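Side-chain contacts in oxaloacetate acetyl hydrolase (Cryphonectria parasitica, PDB 3LYE), which is an enzyme of the TIM-barrel clan, built around a ring of parallel strands wrapped in helices and found here as an assembly of four chains: residues 256-259 with 260-264; 271-274 with 275-279; 185-189 with 190-194; 147-150 with 151-155. All blocks are in the same frame, centred on the assembly; numbering follows the deposited sequence.

Contact 1 (256-259 with 260-264)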
# COMPACT_ATOMS: atom_id res chain seq x y z
N ALA A 256 -9.71 15.30 21.51
CA ALA A 256 -10.49 15.70 22.67
C ALA A 256 -11.94 15.24 22.61
O ALA A 256 -12.52 14.82 23.63
CB ALA A 256 -10.43 17.19 22.84
N ALA A 257 -12.52 15.33 21.42
CA ALA A 257 -13.91 14.94 21.20
C ALA A 257 -14.10 13.42 21.27
O ALA A 257 -15.09 12.94 21.87
CB ALA A 257 -14.40 15.48 19.88
N ILE A 258 -13.21 12.68 20.60
CA ILE A 258 -13.26 11.24 20.63
C ILE A 258 -13.13 10.77 22.10
O ILE A 258 -13.88 9.90 22.57
CB ILE A 258 -12.14 10.65 19.77
CG1 ILE A 258 -12.43 10.93 18.32
CG2 ILE A 258 -11.94 9.18 20.08
CD1 ILE A 258 -11.25 10.64 17.39
N ARG A 259 -12.22 11.37 22.85
CA ARG A 259 -12.02 10.98 24.24
C ARG A 259 -13.23 11.23 25.12
O ARG A 259 -13.68 10.37 25.86
CB ARG A 259 -10.81 11.67 24.83
CG ARG A 259 -10.36 11.08 26.13
CD ARG A 259 -9.33 11.93 26.80
NE ARG A 259 -8.57 11.13 27.76
CZ ARG A 259 -9.02 10.77 28.96
NH1 ARG A 259 -8.25 10.03 29.72
NH2 ARG A 259 -10.22 11.12 29.41
N GLU A 260 -13.78 12.43 25.01
CA GLU A 260 -14.96 12.78 25.82
C GLU A 260 -16.13 11.86 25.48
O GLU A 260 -16.89 11.43 26.35
CB GLU A 260 -15.36 14.24 25.58
CG GLU A 260 -16.56 14.71 26.39
CD GLU A 260 -16.60 16.22 26.56
OE1 GLU A 260 -15.94 16.92 25.77
OE2 GLU A 260 -17.30 16.69 27.50
N THR A 261 -16.30 11.54 24.20
CA THR A 261 -17.40 10.68 23.79
C THR A 261 -17.23 9.27 24.31
O THR A 261 -18.15 8.63 24.81
CB THR A 261 -17.54 10.67 22.28
OG1 THR A 261 -17.89 11.98 21.83
CG2 THR A 261 -18.60 9.70 21.84
N LEU A 262 -16.02 8.74 24.18
CA LEU A 262 -15.75 7.38 24.63
C LEU A 262 -15.85 7.26 26.16
O LEU A 262 -16.23 6.21 26.67
CB LEU A 262 -14.42 6.89 24.06
CG LEU A 262 -14.40 6.66 22.55
CD1 LEU A 262 -13.02 6.14 22.20
CD2 LEU A 262 -15.52 5.69 22.18
N VAL A 263 -15.51 8.31 26.88
CA VAL A 263 -15.63 8.29 28.36
C VAL A 263 -17.14 8.18 28.66
O VAL A 263 -17.56 7.46 29.55
CB VAL A 263 -15.02 9.55 29.00
CG1 VAL A 263 -15.53 9.74 30.43
CG2 VAL A 263 -13.52 9.45 29.00
N ARG A 264 -17.97 8.92 27.93
CA ARG A 264 -19.43 8.87 28.11
C ARG A 264 -19.92 7.46 27.80
O ARG A 264 -20.76 6.93 28.51
CB ARG A 264 -20.12 9.89 27.20
CG ARG A 264 -21.62 10.00 27.40
CD ARG A 264 -22.22 10.94 26.38
NE ARG A 264 -21.57 12.24 26.49
CZ ARG A 264 -20.93 12.91 25.53
NH1 ARG A 264 -20.84 12.51 24.27
NH2 ARG A 264 -20.40 14.06 25.87
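The first torsion of Thr261 (chi1 -64°) sets OG1 beside its own backbone N, and from there the hydroxyl turns back along the helix to Ala257 O. This is a familiar use of threonine inside an alpha-helix, here helix 251-268, which follows the last strand of the barrel and reaches out to the second subunit, consistent with the helix-swapped pairs of this superfamily. Ala257 O thus receives two donors: Thr261 N makes the regular helical bond, while Thr261 OG1 donates from the other face of the carbonyl plane at 3.0 Å. The buried hydroxyl is satisfied without leaving its helix.

The same spacing of four residues pairs the apolar side chains. Ile258 and Leu262 run alongside each other and point the same way, Ile258 CG2 meeting Leu262 CD1 at 3.9 Å. Leu262 goes on to pack against Leu44 of the second subunit, and Ala257 meets Ala257 of that subunit.

Arg259 is drawn out straight from CG to NE, with CG anti to the backbone N (chi1 -166°). Its charged end serves the same interface, where NH1 forms a salt bridge with Glu43 of the second subunit. The guanidinium also slants past a methyl group within the helix, Arg259 NH2 standing 3.7 Å from Val263 CG2.

Contact 2 (271-274 with 275-279). With CA (calcium ion), chain C.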
# COMPACT_ATOMS: atom_id res chain seq x y z
N VAL A 271 -23.40 6.91 23.47
CA VAL A 271 -22.42 7.72 22.72
C VAL A 271 -22.79 9.19 22.88
O VAL A 271 -21.94 10.04 23.15
CB VAL A 271 -22.37 7.27 21.28
CG1 VAL A 271 -21.53 8.19 20.40
CG2 VAL A 271 -21.82 5.83 21.21
N GLY A 272 -24.05 9.53 22.69
CA GLY A 272 -24.48 10.90 22.88
C GLY A 272 -24.04 12.03 21.98
O GLY A 272 -23.94 13.19 22.42
N THR A 273 -23.86 11.72 20.71
CA THR A 273 -23.45 12.73 19.75
C THR A 273 -24.65 13.53 19.25
O THR A 273 -25.71 12.97 19.01
CB THR A 273 -22.77 12.05 18.53
OG1 THR A 273 -21.72 11.18 18.97
CG2 THR A 273 -22.22 13.08 17.57
N PRO A 274 -24.50 14.86 19.14
CA PRO A 274 -25.60 15.69 18.63
C PRO A 274 -26.24 14.99 17.43
O PRO A 274 -25.55 14.61 16.48
CB PRO A 274 -24.91 16.99 18.28
CG PRO A 274 -23.84 17.09 19.33
CD PRO A 274 -23.36 15.70 19.56
N ASP A 275 -27.57 14.95 17.44
CA ASP A 275 -28.33 14.22 16.43
C ASP A 275 -28.24 14.64 14.97
O ASP A 275 -28.67 13.88 14.10
CB ASP A 275 -29.80 14.07 16.88
CG ASP A 275 -30.00 13.14 18.06
OD1 ASP A 275 -29.01 12.60 18.59
OD2 ASP A 275 -31.19 12.98 18.47
N GLY A 276 -27.77 15.85 14.69
CA GLY A 276 -27.63 16.24 13.30
C GLY A 276 -26.39 15.67 12.64
O GLY A 276 -26.27 15.79 11.43
N ILE A 277 -25.50 15.02 13.40
CA ILE A 277 -24.28 14.45 12.79
C ILE A 277 -24.63 13.01 12.43
O ILE A 277 -24.26 12.05 13.12
CB ILE A 277 -23.10 14.50 13.72
CG1 ILE A 277 -22.92 15.90 14.36
CG2 ILE A 277 -21.87 14.09 12.93
CD1 ILE A 277 -22.83 17.05 13.39
N THR A 278 -25.41 12.88 11.37
CA THR A 278 -25.89 11.59 10.86
C THR A 278 -24.94 10.93 9.88
O THR A 278 -24.05 11.58 9.34
CB THR A 278 -27.22 11.80 10.09
OG1 THR A 278 -26.94 12.71 9.02
CG2 THR A 278 -28.36 12.36 11.00
N PRO A 279 -25.12 9.63 9.65
CA PRO A 279 -24.26 8.96 8.69
C PRO A 279 -24.39 9.67 7.33
O PRO A 279 -23.37 9.92 6.68
CB PRO A 279 -24.85 7.55 8.66
CG PRO A 279 -25.29 7.31 10.11
CD PRO A 279 -25.90 8.67 10.48
CA CA C . -27.22 11.23 19.06
O HOH W 1 -27.39 11.65 21.38
O HOH W 2 -28.77 9.52 19.31
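Thr273 and Asp275 show how a short loop can gather ligands for a metal: Thr273 O and Asp275 OD1 each bind the calcium ion at 2.3 Å. Thr273 O and Asp275 OD1, both acceptors, lie 3.3 Å apart because the cation draws them together. With chi1 at -69°, the carboxylate of Asp275 lies beside its own backbone N and so turns back toward Thr273 O, two residues earlier. Two waters add to the coordination, and Glu224 and Asn225 of the second subunit complete it, so the ion bridges two chains.

The tighter part lies on the inner side. A type I beta turn from Pro274 to Ile277 is closed by Ile277 N donating to Pro274 O at 3.1 Å, a nearly straight bond (167° at the hydrogen). Beneath it, the buried side chains of Thr273 and Ile277 cross at about a right angle, Thr273 CG2 lying 4.2 Å from Ile277 CB. By contrast, the outer corner formed by Pro274, Asp275 and Gly276 is exposed.

The loop joins helix 251-268 to helix 279-285. Thr278 is the N-cap of the latter, its OG1 accepting from Arg281 N, while Ile277 packs on Ala252 of the second subunit.

Contact 3 (185-189 with 190-194)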
# COMPACT_ATOMS: atom_id res chain seq x y z
N ARG A 185 18.76 32.00 3.41
CA ARG A 185 19.28 32.74 2.26
C ARG A 185 19.97 31.76 1.31
O ARG A 185 19.83 31.85 0.07
CB ARG A 185 20.28 33.80 2.69
CG ARG A 185 19.65 34.99 3.26
CD ARG A 185 20.67 36.09 3.46
NE ARG A 185 20.01 37.26 4.03
CZ ARG A 185 20.39 37.89 5.13
NH1 ARG A 185 19.69 38.95 5.53
NH2 ARG A 185 21.48 37.50 5.80
N ALA A 186 20.72 30.81 1.85
CA ALA A 186 21.41 29.84 1.01
C ALA A 186 20.39 28.98 0.27
O ALA A 186 20.56 28.68 -0.91
CB ALA A 186 22.36 28.99 1.82
N ALA A 187 19.33 28.57 0.96
CA ALA A 187 18.28 27.75 0.33
C ALA A 187 17.58 28.50 -0.79
O ALA A 187 17.27 27.93 -1.83
CB ALA A 187 17.28 27.27 1.36
N ARG A 188 17.32 29.78 -0.57
CA ARG A 188 16.71 30.63 -1.57
C ARG A 188 17.64 30.63 -2.83
O ARG A 188 17.17 30.48 -3.97
CB ARG A 188 16.62 32.05 -1.03
CG ARG A 188 16.11 33.12 -2.02
CD ARG A 188 16.46 34.52 -1.47
NE ARG A 188 17.92 34.60 -1.46
CZ ARG A 188 18.69 35.38 -0.69
NH1 ARG A 188 20.00 35.28 -0.82
NH2 ARG A 188 18.18 36.25 0.19
N ASP A 189 18.95 30.78 -2.63
CA ASP A 189 19.88 30.81 -3.76
C ASP A 189 19.87 29.50 -4.52
O ASP A 189 20.08 29.48 -5.74
CB ASP A 189 21.27 31.19 -3.32
CG ASP A 189 21.39 32.65 -3.01
OD1 ASP A 189 20.42 33.45 -3.18
OD2 ASP A 189 22.51 32.98 -2.58
N GLU A 190 19.63 28.41 -3.82
CA GLU A 190 19.58 27.09 -4.46
C GLU A 190 18.25 26.84 -5.19
O GLU A 190 18.13 25.82 -5.89
CB GLU A 190 19.86 25.95 -3.48
CG GLU A 190 21.21 25.97 -2.84
CD GLU A 190 22.35 25.60 -3.76
OE1 GLU A 190 22.12 24.96 -4.81
OE2 GLU A 190 23.49 25.91 -3.39
N GLY A 191 17.27 27.72 -5.01
CA GLY A 191 16.00 27.60 -5.69
C GLY A 191 14.74 27.40 -4.86
O GLY A 191 13.68 27.25 -5.44
N ALA A 192 14.83 27.37 -3.55
CA ALA A 192 13.64 27.23 -2.75
C ALA A 192 12.76 28.46 -3.00
O ALA A 192 13.24 29.59 -3.18
CB ALA A 192 13.98 27.05 -1.30
N ASP A 193 11.45 28.23 -2.96
CA ASP A 193 10.47 29.26 -3.21
C ASP A 193 9.97 30.05 -2.02
O ASP A 193 9.54 31.19 -2.18
CB ASP A 193 9.25 28.60 -3.86
CG ASP A 193 9.58 27.90 -5.16
OD1 ASP A 193 9.51 26.65 -5.24
OD2 ASP A 193 9.87 28.62 -6.15
N VAL A 194 10.01 29.43 -0.85
CA VAL A 194 9.54 30.01 0.38
C VAL A 194 10.40 29.50 1.51
O VAL A 194 10.90 28.38 1.45
CB VAL A 194 8.08 29.49 0.65
CG1 VAL A 194 7.50 30.03 1.95
CG2 VAL A 194 7.15 29.78 -0.55
O HOH W 3 23.22 28.42 -1.84
O HOH W 4 14.76 30.83 -5.23
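Backbone bonds between Ala187, Arg188, Gly191 and Ala192 bring helix 177-189 to a close in a Schellman motif. Ala192 N reaches back to Ala187 O at 3.0 Å, and inside that bond Gly191 N donates to Arg188 O, meeting it from above the carbonyl plane. The turn depends on the positive phi of Gly191 (118°), where a side chain would press on the preceding carbonyl.

The apolar part is the contact expected of this motif, between the residues at either end of its longer bond: Ala187 CB and Ala192 CB lie 4.2 Å apart. Both methyl groups rest on Ala167 of strand 164-169.

Ionic and water-mediated contacts lie round this small core. Arg188 turns NE and NH1 side-on to Asp189 OD1, with NH1 at 3.0 Å; both nitrogens reach that oxygen from one face of the carboxylate. Glu190, bent at chi2 (-72°), sends its carboxylate to Arg150, and water 3 donates to both Glu190 OE2 and Ala186 O.

Such chemistry implies that the carbonyls of Ala186, Ala187 and Arg188 keep donors although the helix stops: Glu190 N and water 3 for the first, the turned-back amides for the other two.

Contact 4 (147-150 with 151-155)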
# COMPACT_ATOMS: atom_id res chain seq x y z
N VAL A 147 22.36 20.05 -0.01
CA VAL A 147 22.32 18.88 -0.89
C VAL A 147 20.82 18.50 -1.03
O VAL A 147 20.35 18.17 -2.12
CB VAL A 147 23.13 17.69 -0.31
CG1 VAL A 147 22.81 16.42 -1.06
CG2 VAL A 147 24.60 17.98 -0.42
N ARG A 148 20.08 18.50 0.08
CA ARG A 148 18.66 18.17 0.03
C ARG A 148 17.89 19.19 -0.80
O ARG A 148 17.11 18.83 -1.70
CB ARG A 148 18.07 18.03 1.48
CG ARG A 148 18.98 17.06 2.31
CD ARG A 148 18.56 16.05 3.36
NE ARG A 148 18.29 16.70 4.56
CZ ARG A 148 18.30 16.31 5.86
NH1 ARG A 148 18.91 15.24 6.42
NH2 ARG A 148 17.78 17.21 6.64
N ILE A 149 18.13 20.48 -0.56
CA ILE A 149 17.42 21.50 -1.30
C ILE A 149 17.73 21.39 -2.80
O ILE A 149 16.83 21.44 -3.63
CB ILE A 149 17.74 22.90 -0.78
CG1 ILE A 149 17.35 23.06 0.70
CG2 ILE A 149 17.05 23.94 -1.61
CD1 ILE A 149 15.88 22.91 0.97
N ARG A 150 19.00 21.22 -3.13
CA ARG A 150 19.43 21.10 -4.51
C ARG A 150 18.75 19.97 -5.23
O ARG A 150 18.32 20.11 -6.37
CB ARG A 150 20.97 20.88 -4.52
CG ARG A 150 21.74 21.18 -5.73
CD ARG A 150 23.26 21.18 -5.44
NE ARG A 150 23.67 22.28 -4.57
CZ ARG A 150 24.34 22.15 -3.42
NH1 ARG A 150 24.71 20.97 -2.96
NH2 ARG A 150 24.64 23.22 -2.72
N ALA A 151 18.69 18.81 -4.58
CA ALA A 151 18.05 17.66 -5.18
C ALA A 151 16.57 17.93 -5.47
O ALA A 151 16.04 17.57 -6.51
CB ALA A 151 18.22 16.42 -4.30
N ALA A 152 15.90 18.55 -4.51
CA ALA A 152 14.50 18.87 -4.63
C ALA A 152 14.22 19.86 -5.76
O ALA A 152 13.33 19.64 -6.59
CB ALA A 152 13.96 19.38 -3.31
N VAL A 153 14.98 20.95 -5.82
CA VAL A 153 14.82 21.96 -6.84
C VAL A 153 15.11 21.38 -8.22
O VAL A 153 14.37 21.63 -9.17
CB VAL A 153 15.70 23.18 -6.54
CG1 VAL A 153 15.73 24.14 -7.72
CG2 VAL A 153 15.20 23.89 -5.33
N ALA A 154 16.19 20.62 -8.35
CA ALA A 154 16.50 20.05 -9.65
C ALA A 154 15.35 19.18 -10.14
O ALA A 154 15.09 19.14 -11.36
CB ALA A 154 17.79 19.25 -9.61
N THR A 155 14.73 18.44 -9.23
CA THR A 155 13.62 17.59 -9.62
C THR A 155 12.42 18.37 -10.12
O THR A 155 11.85 18.05 -11.17
CB THR A 155 13.17 16.71 -8.45
OG1 THR A 155 14.25 15.88 -8.04
CG2 THR A 155 12.01 15.78 -8.84
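From Ala151 to Ala154 each backbone N-H donates to the carbonyl four residues earlier, Val147 to Arg150, in regular alpha-helical geometry, and the bond from Val153 N to Ile149 O, at 2.9 Å, runs nearly along the C=O axis. On the buried face above that bond, the side chains of Ile149 and Val153 cross obliquely, with their CG2 methyl groups 4.2 Å apart. With CG1 of Val153 anti to the backbone N (chi1 170°), Val153 CG2 falls beside that N, 3.4 Å from Ile149 O, the carbonyl that accepts from its own N-H. Ala152, a residue earlier, has only a methyl group, and its CB lies 3.5 Å from Ile149 O.

Helix 142-158 is the crossover of a beta-alpha-beta unit, lying between strands 119-122 and 164-169, neighbours in the parallel sheet of this barrel-type fold. Ile149 and Ala152 press on Leu122 from the first strand, while Val153 meets Leu165 on the second. Ala151 and Ala152 also touch helix 102-114, at Pro102 and Val109.

Further along, Ala151 O accepts from both Thr155 N and Thr155 OG1, the hydroxyl at 2.9 Å and on the opposite face of the carbonyl from the amide. The two arginines go separate ways: Arg148 stays within its own chain, NH2 donating to the backbone oxygens of Glu123 and Gln125, while Arg150, bent at chi3 (-67°), gives NH1 to Ala298 O of the third subunit.

In the fold
Followed from the N terminus, the contacts come in the order 4, 3, 1, 2, in series, with none nested or crossing. Contacts 4 and 1 each lie within one helix, contact 3 closes the turn that leads from helix 177-189 into strand 194-197, and contact 2 closes the bend before helix 279-285. They fall into two pairs. Contacts 3 and 4, with centres about 10 Å apart, join two neighbouring barrel helices around strand 164-169. Contacts 1 and 2, about 13 Å apart between centres, meet where Arg264 and Thr261 reach Val271, and both face the second subunit. Contacts 2 and 4 lie about 48 Å apart between centres, on opposite sides of the chain's centre.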